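Local coordinates for protein PT26-6P (Thermococcus sp., PDB 2WB7) that is of unknown function but is encoded by euryarchaeal mobile genetic elements and comprises three domains of previously unseen fold, at residues E30-L35 and D265-T270. Sequence-based numbering, arbitrary orientation.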
ATOM      1  N   GLU A  30      -9.791  -8.388   0.247  1.00 46.90           N
ATOM      2  CA  GLU A  30     -10.252  -7.329   1.133  1.00 48.06           C
ATOM      3  C   GLU A  30      -9.701  -5.973   0.718  1.00 48.51           C
ATOM      4  O   GLU A  30     -10.422  -4.983   0.696  1.00 48.90           O
ATOM      5  CB  GLU A  30      -9.866  -7.637   2.576  1.00 48.13           C
ATOM      6  CG  GLU A  30     -10.138  -6.493   3.521  1.00 49.94           C
ATOM      7  CD  GLU A  30      -9.541  -6.726   4.901  1.00 52.12           C
ATOM      8  OE1 GLU A  30      -9.042  -7.849   5.152  1.00 52.32           O
ATOM      9  OE2 GLU A  30      -9.571  -5.784   5.728  1.00 52.57           O
ATOM     10  N   LEU A  31      -8.410  -5.927   0.405  1.00 49.37           N
ATOM     11  CA  LEU A  31      -7.747  -4.674   0.046  1.00 49.62           C
ATOM     12  C   LEU A  31      -8.267  -4.133  -1.276  1.00 49.97           C
ATOM     13  O   LEU A  31      -8.486  -2.933  -1.420  1.00 49.82           O
ATOM     14  CB  LEU A  31      -6.233  -4.872  -0.044  1.00 49.70           C
ATOM     15  CG  LEU A  31      -5.440  -3.575   0.104  1.00 49.89           C
ATOM     16  CD1 LEU A  31      -5.766  -2.969   1.447  1.00 50.81           C
ATOM     17  CD2 LEU A  31      -3.957  -3.831   0.010  1.00 48.96           C
ATOM     18  N   THR A  32      -8.456  -5.030  -2.240  1.00 50.38           N
ATOM     19  CA  THR A  32      -8.984  -4.660  -3.545  1.00 50.94           C
ATOM     20  C   THR A  32     -10.362  -4.014  -3.435  1.00 51.20           C
ATOM     21  O   THR A  32     -10.619  -2.996  -4.069  1.00 51.40           O
ATOM     22  CB  THR A  32      -9.090  -5.869  -4.493  1.00 50.98           C
ATOM     23  OG1 THR A  32      -7.796  -6.200  -5.004  1.00 51.19           O
ATOM     24  CG2 THR A  32      -9.984  -5.524  -5.663  1.00 51.61           C
ATOM     25  N   ALA A  33     -11.245  -4.615  -2.637  1.00 51.46           N
ATOM     26  CA  ALA A  33     -12.564  -4.052  -2.393  1.00 51.28           C
ATOM     27  C   ALA A  33     -12.418  -2.624  -1.917  1.00 51.47           C
ATOM     28  O   ALA A  33     -13.077  -1.735  -2.419  1.00 51.22           O
ATOM     29  CB  ALA A  33     -13.304  -4.865  -1.364  1.00 51.07           C
ATOM     30  N   LYS A  34     -11.554  -2.406  -0.938  1.00 52.19           N
ATOM     31  CA  LYS A  34     -11.326  -1.055  -0.422  1.00 52.98           C
ATOM     32  C   LYS A  34     -10.913  -0.060  -1.525  1.00 53.28           C
ATOM     33  O   LYS A  34     -11.066   1.145  -1.373  1.00 52.99           O
ATOM     34  CB  LYS A  34     -10.246  -1.074   0.668  1.00 53.03           C
ATOM     35  CG  LYS A  34     -10.634  -1.646   2.031  1.00 53.19           C
ATOM     36  CD  LYS A  34      -9.516  -1.309   3.050  1.00 54.56           C
ATOM     37  CE  LYS A  34      -9.901  -1.608   4.501  1.00 55.28           C
ATOM     38  NZ  LYS A  34      -9.803  -3.062   4.835  1.00 55.53           N
ATOM     39  N   LEU A  35     -10.377  -0.572  -2.626  1.00 54.05           N
ATOM     40  CA  LEU A  35      -9.855   0.282  -3.686  1.00 54.91           C
ATOM     41  C   LEU A  35     -10.771   0.320  -4.896  1.00 55.59           C
ATOM     42  O   LEU A  35     -10.421   0.921  -5.905  1.00 56.32           O
ATOM     43  CB  LEU A  35      -8.485  -0.219  -4.146  1.00 54.80           C
ATOM     44  CG  LEU A  35      -7.402  -0.302  -3.077  1.00 54.80           C
ATOM     45  CD1 LEU A  35      -6.133  -0.918  -3.636  1.00 54.84           C
ATOM     46  CD2 LEU A  35      -7.129   1.073  -2.507  1.00 54.58           C
ATOM     47  N   ASP A 265      -3.698  -0.211  -9.369  1.00 35.17           N
ATOM     48  CA  ASP A 265      -3.505  -1.131 -10.487  1.00 35.34           C
ATOM     49  C   ASP A 265      -3.216  -2.559 -10.031  1.00 35.77           C
ATOM     50  O   ASP A 265      -3.786  -3.512 -10.572  1.00 35.85           O
ATOM     51  CB  ASP A 265      -2.379  -0.645 -11.395  1.00 35.04           C
ATOM     52  CG  ASP A 265      -2.630   0.754 -11.934  1.00 35.14           C
ATOM     53  OD1 ASP A 265      -3.797   1.211 -11.865  1.00 34.41           O
ATOM     54  OD2 ASP A 265      -1.667   1.397 -12.413  1.00 34.07           O
ATOM     55  N   PHE A 266      -2.323  -2.701  -9.049  1.00 35.92           N
ATOM     56  CA  PHE A 266      -2.021  -3.999  -8.455  1.00 36.06           C
ATOM     57  C   PHE A 266      -1.538  -3.858  -7.023  1.00 35.65           C
ATOM     58  O   PHE A 266      -1.213  -2.760  -6.578  1.00 36.05           O
ATOM     59  CB  PHE A 266      -1.009  -4.782  -9.295  1.00 36.47           C
ATOM     60  CG  PHE A 266       0.348  -4.137  -9.394  1.00 38.62           C
ATOM     61  CD1 PHE A 266       1.417  -4.640  -8.689  1.00 40.78           C
ATOM     62  CD2 PHE A 266       0.563  -3.043 -10.214  1.00 40.36           C
ATOM     63  CE1 PHE A 266       2.671  -4.050  -8.795  1.00 42.62           C
ATOM     64  CE2 PHE A 266       1.805  -2.461 -10.323  1.00 40.70           C
ATOM     65  CZ  PHE A 266       2.859  -2.957  -9.620  1.00 41.43           C
ATOM     66  N   ILE A 267      -1.512  -4.962  -6.290  1.00 34.93           N
ATOM     67  CA  ILE A 267      -1.181  -4.900  -4.874  1.00 34.72           C
ATOM     68  C   ILE A 267      -0.182  -5.970  -4.479  1.00 34.29           C
ATOM     69  O   ILE A 267       0.028  -6.953  -5.193  1.00 34.35           O
ATOM     70  CB  ILE A 267      -2.425  -5.038  -3.984  1.00 34.77           C
ATOM     71  CG1 ILE A 267      -2.818  -6.508  -3.832  1.00 36.33           C
ATOM     72  CG2 ILE A 267      -3.587  -4.270  -4.566  1.00 35.24           C
ATOM     73  CD1 ILE A 267      -4.162  -6.713  -3.140  1.00 38.34           C
ATOM     74  N   ILE A 268       0.461  -5.751  -3.345  1.00 33.75           N
ATOM     75  CA  ILE A 268       1.345  -6.737  -2.777  1.00 33.23           C
ATOM     76  C   ILE A 268       0.860  -7.063  -1.376  1.00 33.29           C
ATOM     77  O   ILE A 268       0.672  -6.159  -0.544  1.00 33.58           O
ATOM     78  CB  ILE A 268       2.781  -6.227  -2.718  1.00 33.12           C
ATOM     79  CG1 ILE A 268       3.319  -6.001  -4.130  1.00 32.99           C
ATOM     80  CG2 ILE A 268       3.660  -7.202  -1.947  1.00 32.25           C
ATOM     81  CD1 ILE A 268       4.787  -5.570  -4.151  1.00 33.42           C
ATOM     82  N   ILE A 269       0.633  -8.347  -1.112  1.00 32.63           N
ATOM     83  CA  ILE A 269       0.329  -8.774   0.248  1.00 32.24           C
ATOM     84  C   ILE A 269       1.585  -9.414   0.831  1.00 32.24           C
ATOM     85  O   ILE A 269       2.292 -10.157   0.128  1.00 32.26           O
ATOM     86  CB  ILE A 269      -0.842  -9.771   0.300  1.00 32.09           C
ATOM     87  CG1 ILE A 269      -2.141  -9.075  -0.083  1.00 31.69           C
ATOM     88  CG2 ILE A 269      -0.972 -10.347   1.690  1.00 31.91           C
ATOM     89  CD1 ILE A 269      -2.342  -7.754   0.624  1.00 31.56           C
ATOM     90  N   THR A 270       1.886  -9.109   2.092  1.00 31.96           N
ATOM     91  CA  THR A 270       3.060  -9.691   2.742  1.00 31.64           C
ATOM     92  C   THR A 270       2.652 -10.624   3.858  1.00 31.34           C
ATOM     93  O   THR A 270       1.910 -10.241   4.763  1.00 32.14           O
ATOM     94  CB  THR A 270       3.988  -8.622   3.377  1.00 31.99           C
ATOM     95  OG1 THR A 270       4.520  -7.749   2.368  1.00 32.61           O
ATOM     96  CG2 THR A 270       5.138  -9.305   4.068  1.00 31.10           C
TER
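Helix-on-sheet packing defines this contact: the C-terminal end of helix 21-34 lies on one face of the eight-stranded antiparallel sheet to which strand 266-272 contributes, in the second immunoglobulin-like domain. The axes of helix segment 30-34 and strand segment 266-270 approach to 9.7 Å, with their N-to-C directions at 145°, closer to antiparallel than to perpendicular. The nearest backbone pair, Thr32 and Ile267, still has its CA atoms 7.9 Å apart, so side chains alone bridge the gap; no hydrogen bond crosses it. Ile267 is the hub, touching three residues of segment 30-35. Its CG1 sits between the backbone N and the carbonyl carbon (chi1 81°) and the chain is then extended, which carries Ile267 CD1 up to the helix, 4.2 Å from CB of Leu31. The other branch, Ile267 CG2, faces the helix end, 4.3 Å from CD1 of Leu35. Leu31 meets Ile267 through CB; Leu31 CG lies anti to its own backbone N (chi1 -159°), and Leu31 CD2 reaches down toward the sheet, 4.3 Å from CD1 of Ile269. Strand alternation explains the split of the sheet residues, since Phe266 and Ile268 point away from the helix, toward neighbours such as Ile373 and Phe286. Ile269 also rests on Ala24, Ala27 and Ala28, small residues one and two turns earlier in the helix, so the apolar seam continues beyond 30-35. On the flank of the helix, beside the apolar contact, Lys34 NZ and Glu30 OE2 form a salt bridge of 2.9 Å one turn apart, and Thr229 O and Asp231 N add hydrogen bonds to this pair. Thr32 crosses Ile267 at about a right angle, its OG1 4.1 Å from CD1 of Ile267, while the same oxygen makes a weak hydrogen bond to Ala28 O.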